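Local coordinates for AceL NrdHF-1-1 Intein (Metagenome, PDB 6ZGQ), which belongs to the naturally split class 3 inteins, which excise themselves and join their flanking protein segments, here as a linked, splice-inactive variant, at residues G19-E24 with L28-L33; D56-F61 with T129-L134. All coordinates share one frame; numbering follows the deposited sequence.

Interaction 1 of 2, residues G19-E24 with L28-L33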
loop_
_atom_site.group_PDB
_atom_site.type_symbol
_atom_site.label_atom_id
_atom_site.label_comp_id
_atom_site.label_asym_id
_atom_site.label_seq_id
_atom_site.Cartn_x
_atom_site.Cartn_y
_atom_site.Cartn_z
ATOM N N GLY A 19 -6.041 -11.331 -10.769
ATOM C CA GLY A 19 -6.837 -10.090 -10.819
ATOM C C GLY A 19 -6.618 -9.213 -9.602
ATOM O O GLY A 19 -5.520 -9.257 -9.024
ATOM N N ASP A 20 -7.652 -8.447 -9.218
ATOM C CA ASP A 20 -7.619 -7.535 -8.057
ATOM C C ASP A 20 -8.556 -8.069 -6.963
ATOM O O ASP A 20 -9.775 -7.956 -7.099
ATOM C CB ASP A 20 -8.037 -6.112 -8.452
ATOM C CG ASP A 20 -7.058 -5.447 -9.396
ATOM O OD1 ASP A 20 -5.845 -5.736 -9.317
ATOM O OD2 ASP A 20 -7.517 -4.632 -10.218
ATOM N N LYS A 21 -7.965 -8.620 -5.894
ATOM C CA LYS A 21 -8.667 -9.388 -4.854
ATOM C C LYS A 21 -8.765 -8.572 -3.570
ATOM O O LYS A 21 -7.745 -8.046 -3.095
ATOM C CB LYS A 21 -7.911 -10.699 -4.573
ATOM C CG LYS A 21 -8.661 -11.727 -3.729
ATOM C CD LYS A 21 -7.925 -13.062 -3.694
ATOM C CE LYS A 21 -8.853 -14.209 -3.344
ATOM N NZ LYS A 21 -8.166 -15.525 -3.412
ATOM N N ASN A 22 -9.984 -8.487 -3.026
ATOM C CA ASN A 22 -10.272 -7.846 -1.731
ATOM C C ASN A 22 -9.285 -8.390 -0.696
ATOM O O ASN A 22 -9.138 -9.612 -0.580
ATOM C CB ASN A 22 -11.724 -8.108 -1.308
ATOM C CG ASN A 22 -12.725 -7.579 -2.317
ATOM O OD1 ASN A 22 -12.471 -6.581 -2.981
ATOM N ND2 ASN A 22 -13.866 -8.246 -2.436
ATOM N N ILE A 23 -8.577 -7.492 -0.006
ATOM C CA ILE A 23 -7.487 -7.876 0.905
ATOM C C ILE A 23 -7.987 -8.885 1.948
ATOM O O ILE A 23 -7.257 -9.817 2.277
ATOM C CB ILE A 23 -6.793 -6.649 1.552
ATOM C CG1 ILE A 23 -5.550 -7.085 2.350
ATOM C CG2 ILE A 23 -7.773 -5.853 2.417
ATOM C CD1 ILE A 23 -4.559 -5.973 2.611
ATOM N N GLU A 24 -9.232 -8.724 2.422
ATOM C CA GLU A 24 -9.817 -9.609 3.456
ATOM C C GLU A 24 -9.995 -11.047 2.958
ATOM O O GLU A 24 -10.271 -11.933 3.778
ATOM C CB GLU A 24 -11.174 -9.096 3.945
ATOM C CG GLU A 24 -12.242 -9.044 2.858
ATOM C CD GLU A 24 -12.406 -7.668 2.241
ATOM O OE1 GLU A 24 -11.448 -6.867 2.273
ATOM O OE2 GLU A 24 -13.506 -7.388 1.731
ATOM N N LEU A 28 -2.667 -17.431 2.165
ATOM C CA LEU A 28 -1.240 -17.722 1.979
ATOM C C LEU A 28 -1.004 -18.399 0.613
ATOM O O LEU A 28 0.135 -18.424 0.131
ATOM C CB LEU A 28 -0.726 -18.599 3.127
ATOM C CG LEU A 28 -1.045 -18.088 4.535
ATOM C CD1 LEU A 28 -0.571 -19.086 5.580
ATOM C CD2 LEU A 28 -0.423 -16.721 4.769
ATOM N N GLU A 29 -2.078 -18.919 0.000
ATOM C CA GLU A 29 -2.026 -19.606 -1.310
ATOM C C GLU A 29 -2.204 -18.652 -2.504
ATOM O O GLU A 29 -2.040 -19.084 -3.651
ATOM C CB GLU A 29 -3.086 -20.706 -1.370
ATOM C CG GLU A 29 -2.861 -21.819 -0.362
ATOM C CD GLU A 29 -3.398 -23.145 -0.845
ATOM O OE1 GLU A 29 -4.604 -23.217 -1.160
ATOM O OE2 GLU A 29 -2.612 -24.116 -0.909
ATOM N N ASP A 30 -2.532 -17.380 -2.243
ATOM C CA ASP A 30 -2.667 -16.364 -3.308
ATOM C C ASP A 30 -1.276 -15.945 -3.801
ATOM O O ASP A 30 -0.309 -16.023 -3.043
ATOM C CB ASP A 30 -3.463 -15.137 -2.835
ATOM C CG ASP A 30 -4.955 -15.383 -2.809
ATOM O OD1 ASP A 30 -5.498 -15.806 -3.842
ATOM O OD2 ASP A 30 -5.573 -15.174 -1.746
ATOM N N GLU A 31 -1.207 -15.517 -5.062
ATOM C CA GLU A 31 0.023 -15.043 -5.712
ATOM C C GLU A 31 -0.064 -13.520 -5.864
ATOM O O GLU A 31 -0.637 -13.033 -6.850
ATOM C CB GLU A 31 0.186 -15.726 -7.075
ATOM C CG GLU A 31 0.217 -17.240 -6.976
ATOM C CD GLU A 31 0.347 -17.900 -8.330
ATOM O OE1 GLU A 31 -0.685 -18.081 -9.011
ATOM O OE2 GLU A 31 1.485 -18.237 -8.708
ATOM N N VAL A 32 0.535 -12.802 -4.910
ATOM C CA VAL A 32 0.402 -11.343 -4.767
ATOM C C VAL A 32 1.536 -10.659 -5.522
ATOM O O VAL A 32 2.683 -11.118 -5.429
ATOM C CB VAL A 32 0.443 -10.938 -3.266
ATOM C CG1 VAL A 32 0.477 -9.426 -3.082
ATOM C CG2 VAL A 32 -0.743 -11.538 -2.519
ATOM N N LEU A 33 1.217 -9.585 -6.254
ATOM C CA LEU A 33 2.238 -8.762 -6.931
ATOM C C LEU A 33 2.995 -7.974 -5.863
ATOM O O LEU A 33 2.433 -7.031 -5.279
ATOM C CB LEU A 33 1.594 -7.810 -7.950
ATOM C CG LEU A 33 2.574 -7.003 -8.811
ATOM C CD1 LEU A 33 3.501 -7.924 -9.590
ATOM C CD2 LEU A 33 1.836 -6.068 -9.755
#
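Lys21 sends its side chain off strand 20-22 with CG anti to the backbone N (chi1 -168°), and every later bond is extended, which sets NZ at the end of a straight chain, beside the Asp30 carboxylate. From the other side, Asp30 turns CG beside its own backbone N (chi1 -78°), which swings the carboxylate out to meet it. The two groups approach from opposite directions and form a surface salt bridge, the one contact joining these segments. NZ reaches OD1 of Asp30 at 2.7 Å, on the syn lone pair, the side facing the other oxygen. A second, weak bond runs from NZ to OD2 of Asp30 at 3.1 Å, making the grip two-pronged but uneven. The last methylenes pass alongside the carboxylate, CD of Lys21 lying 3.7 Å from OD1 of Asp30. Backbones stay well apart, the CA atoms of Lys21 and Val32 being 9.3 Å distant, so the pair spans between a strand bonded to strand 13-15 and the loop that leads into strand 32-35. That loop is ordered locally: OD2 of Asp30 also accepts the backbone N-H of Thr27, whose OG1 takes the N-H of Glu29 as in an ST turn, while Ile26 packs against Lys21. With an alanine here, the Asp30 carboxylate would probably lose its positive mate, leaving the Thr27 N-H bond to OD2 without the neighbouring charge. As both partners are partly exposed, solvent is likely to screen the attraction, and the bond implies a local clasp across the surface more than a buried electrostatic lock.

Interaction 2 of 2, residues D56-F61 with T129-L134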
loop_
_atom_site.group_PDB
_atom_site.type_symbol
_atom_site.label_atom_id
_atom_site.label_comp_id
_atom_site.label_asym_id
_atom_site.label_seq_id
_atom_site.Cartn_x
_atom_site.Cartn_y
_atom_site.Cartn_z
ATOM N N ASP A 56 -10.311 2.116 14.836
ATOM C CA ASP A 56 -11.225 3.240 14.567
ATOM C C ASP A 56 -10.475 4.533 14.211
ATOM O O ASP A 56 -11.013 5.626 14.398
ATOM C CB ASP A 56 -12.180 3.461 15.762
ATOM C CG ASP A 56 -11.473 3.991 16.997
ATOM O OD1 ASP A 56 -10.226 4.051 16.991
ATOM O OD2 ASP A 56 -12.172 4.351 17.963
ATOM N N GLU A 57 -9.252 4.426 13.695
ATOM C CA GLU A 57 -8.578 5.602 13.121
ATOM C C GLU A 57 -7.789 5.203 11.873
ATOM O O GLU A 57 -7.258 4.078 11.795
ATOM C CB GLU A 57 -7.727 6.354 14.154
ATOM C CG GLU A 57 -6.543 5.584 14.684
ATOM C CD GLU A 57 -5.818 6.344 15.772
ATOM O OE1 GLU A 57 -5.576 7.558 15.596
ATOM O OE2 GLU A 57 -5.496 5.726 16.807
ATOM N N ILE A 58 -7.755 6.122 10.906
ATOM C CA ILE A 58 -7.283 5.863 9.539
ATOM C C ILE A 58 -6.529 7.097 9.037
ATOM O O ILE A 58 -6.890 8.222 9.430
ATOM C CB ILE A 58 -8.488 5.521 8.620
ATOM C CG1 ILE A 58 -8.058 4.732 7.385
ATOM C CG2 ILE A 58 -9.275 6.771 8.238
ATOM C CD1 ILE A 58 -9.208 4.005 6.736
ATOM N N TYR A 59 -5.484 6.853 8.232
ATOM C CA TYR A 59 -4.760 7.862 7.429
ATOM C C TYR A 59 -5.097 7.619 5.957
ATOM O O TYR A 59 -4.766 6.543 5.424
ATOM C CB TYR A 59 -3.243 7.761 7.632
ATOM C CG TYR A 59 -2.804 8.448 8.890
ATOM C CD1 TYR A 59 -2.917 7.815 10.120
ATOM C CD2 TYR A 59 -2.323 9.752 8.860
ATOM C CE1 TYR A 59 -2.530 8.445 11.287
ATOM C CE2 TYR A 59 -1.941 10.394 10.025
ATOM C CZ TYR A 59 -2.054 9.739 11.236
ATOM O OH TYR A 59 -1.670 10.376 12.385
ATOM N N HIS A 60 -5.786 8.598 5.355
ATOM C CA HIS A 60 -6.233 8.571 3.957
ATOM C C HIS A 60 -5.336 9.507 3.149
ATOM O O HIS A 60 -5.419 10.732 3.315
ATOM C CB HIS A 60 -7.716 8.975 3.840
ATOM C CG HIS A 60 -8.240 8.942 2.438
ATOM N ND1 HIS A 60 -9.306 9.708 2.026
ATOM C CD2 HIS A 60 -7.831 8.249 1.350
ATOM C CE1 HIS A 60 -9.540 9.482 0.745
ATOM N NE2 HIS A 60 -8.661 8.595 0.312
ATOM N N PHE A 61 -4.451 8.901 2.345
ATOM C CA PHE A 61 -3.583 9.588 1.375
ATOM C C PHE A 61 -4.338 9.647 0.037
ATOM O O PHE A 61 -4.785 8.601 -0.422
ATOM C CB PHE A 61 -2.265 8.810 1.202
ATOM C CG PHE A 61 -1.392 8.775 2.432
ATOM C CD1 PHE A 61 -1.648 7.884 3.465
ATOM C CD2 PHE A 61 -0.299 9.617 2.543
ATOM C CE1 PHE A 61 -0.838 7.845 4.587
ATOM C CE2 PHE A 61 0.508 9.590 3.666
ATOM C CZ PHE A 61 0.238 8.701 4.692
ATOM N N THR A 129 -13.872 -0.704 12.485
ATOM C CA THR A 129 -13.961 -1.540 11.277
ATOM C C THR A 129 -12.675 -2.359 11.118
ATOM O O THR A 129 -11.668 -2.030 11.761
ATOM C CB THR A 129 -14.256 -0.707 10.010
ATOM O OG1 THR A 129 -14.643 -1.595 8.965
ATOM C CG2 THR A 129 -13.049 0.132 9.552
ATOM N N GLU A 130 -12.725 -3.410 10.295
ATOM C CA GLU A 130 -11.592 -4.336 10.131
ATOM C C GLU A 130 -10.552 -3.702 9.213
ATOM O O GLU A 130 -10.927 -3.035 8.240
ATOM C CB GLU A 130 -12.009 -5.736 9.626
ATOM C CG GLU A 130 -13.372 -5.846 8.968
ATOM C CD GLU A 130 -13.730 -7.281 8.655
ATOM O OE1 GLU A 130 -13.042 -7.895 7.814
ATOM O OE2 GLU A 130 -14.699 -7.796 9.252
ATOM N N PHE A 131 -9.276 -3.849 9.595
ATOM C CA PHE A 131 -8.099 -3.583 8.745
ATOM C C PHE A 131 -7.338 -4.912 8.577
ATOM O O PHE A 131 -7.310 -5.735 9.509
ATOM C CB PHE A 131 -7.144 -2.542 9.361
ATOM C CG PHE A 131 -7.725 -1.161 9.546
ATOM C CD1 PHE A 131 -8.695 -0.921 10.502
ATOM C CD2 PHE A 131 -7.256 -0.086 8.800
ATOM C CE1 PHE A 131 -9.219 0.347 10.683
ATOM C CE2 PHE A 131 -7.774 1.187 8.990
ATOM C CZ PHE A 131 -8.756 1.403 9.933
ATOM N N HIS A 132 -6.736 -5.106 7.403
ATOM C CA HIS A 132 -6.020 -6.328 7.050
ATOM C C HIS A 132 -4.589 -5.957 6.601
ATOM O O HIS A 132 -4.365 -4.818 6.146
ATOM C CB HIS A 132 -6.790 -7.082 5.955
ATOM C CG HIS A 132 -8.152 -7.531 6.375
ATOM N ND1 HIS A 132 -8.401 -8.806 6.832
ATOM C CD2 HIS A 132 -9.338 -6.881 6.405
ATOM C CE1 HIS A 132 -9.682 -8.920 7.138
ATOM N NE2 HIS A 132 -10.274 -7.764 6.889
ATOM N N ALA A 133 -3.652 -6.894 6.784
ATOM C CA ALA A 133 -2.229 -6.740 6.421
ATOM C C ALA A 133 -1.667 -8.050 5.867
ATOM O O ALA A 133 -2.147 -9.114 6.247
ATOM C CB ALA A 133 -1.413 -6.305 7.633
ATOM N N LEU A 134 -0.670 -7.949 4.978
ATOM C CA LEU A 134 0.093 -9.087 4.436
ATOM C C LEU A 134 1.590 -8.885 4.693
ATOM O O LEU A 134 2.047 -7.740 4.726
ATOM C CB LEU A 134 -0.112 -9.192 2.919
ATOM C CG LEU A 134 -1.545 -9.116 2.402
ATOM C CD1 LEU A 134 -1.548 -9.149 0.878
ATOM C CD2 LEU A 134 -2.371 -10.253 2.971
#
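Phe131 and Ile58 bring together two antiparallel sheets of the all-beta HINT (Hedgehog/intein) fold, packing between strands 128-135 and 57-63 with no hydrogen bond between residues 56-61 and 129-134. The outer end of the aromatic ring does the touching. CE2 of Phe131 lies 3.9 Å from CG1 of Ile58, which sits at the ring edge in its plane, while CD1 of Ile58 approaches obliquely, 3.9 Å from CE2 of Phe131. The two side chains cross at a slant. Ile58 was modelled in two conformers, so the exact fit of its methyl applies to this one. On the backbone side, the Glu57 carbonyl O stands 3.6 Å from CZ of Phe131; the contact buries this oxygen, and it has no hydrogen-bond partner in the model.

One step out, the Phe131 torsion explains the reach: CG lies beside the backbone N (chi1 -63°), and the ring extends across to the neighbouring sheet. Arg55, Ala7 and Ser71 pack around the ring, and Ile58 rests on Lys69 and Thr123 of the strands flanking its own. The chain turns a corner at Asp56, which is how strand 49-55, next to 128-135, passes into strand 57-63 of the other sheet. The side chain of Glu57 leaves the backbone directed away from the junction, and its OE1 bonds to His122 NE2.

The residues before and after Phe131 in sequence direct their side chains to the opposite face of the strand. There His132 NE2 donates to Glu130 OE1 over 2.9 Å with an N-H...O angle of 154°, the acceptor lying in the imidazole plane and being met on its anti side, 20° out of the carboxylate plane.

In the fold
Interactions 1 and 2 follow one another along the chain, with centres about 17 Å apart, one at the surface and the other buried. Their segments nevertheless meet, mainly at His132: CB of Glu24 comes within 3.4 Å of His132 NE2, and CD1 of Ile23 within 3.7 Å of His132 O; CG2 of Val32, within 4.2 Å of CD1 of Leu134, brings in segment 28-33. The end of segment 19-24 packs on the side of strand 128-135 facing away from the Phe131 ring. Ala133 probably marks the engineered cysteine-to-alanine replacement that helps make this variant splice-inactive; if so, interaction 2 lies on the strand of that residue, and interaction 1 reaches it through neighbours of its salt bridge.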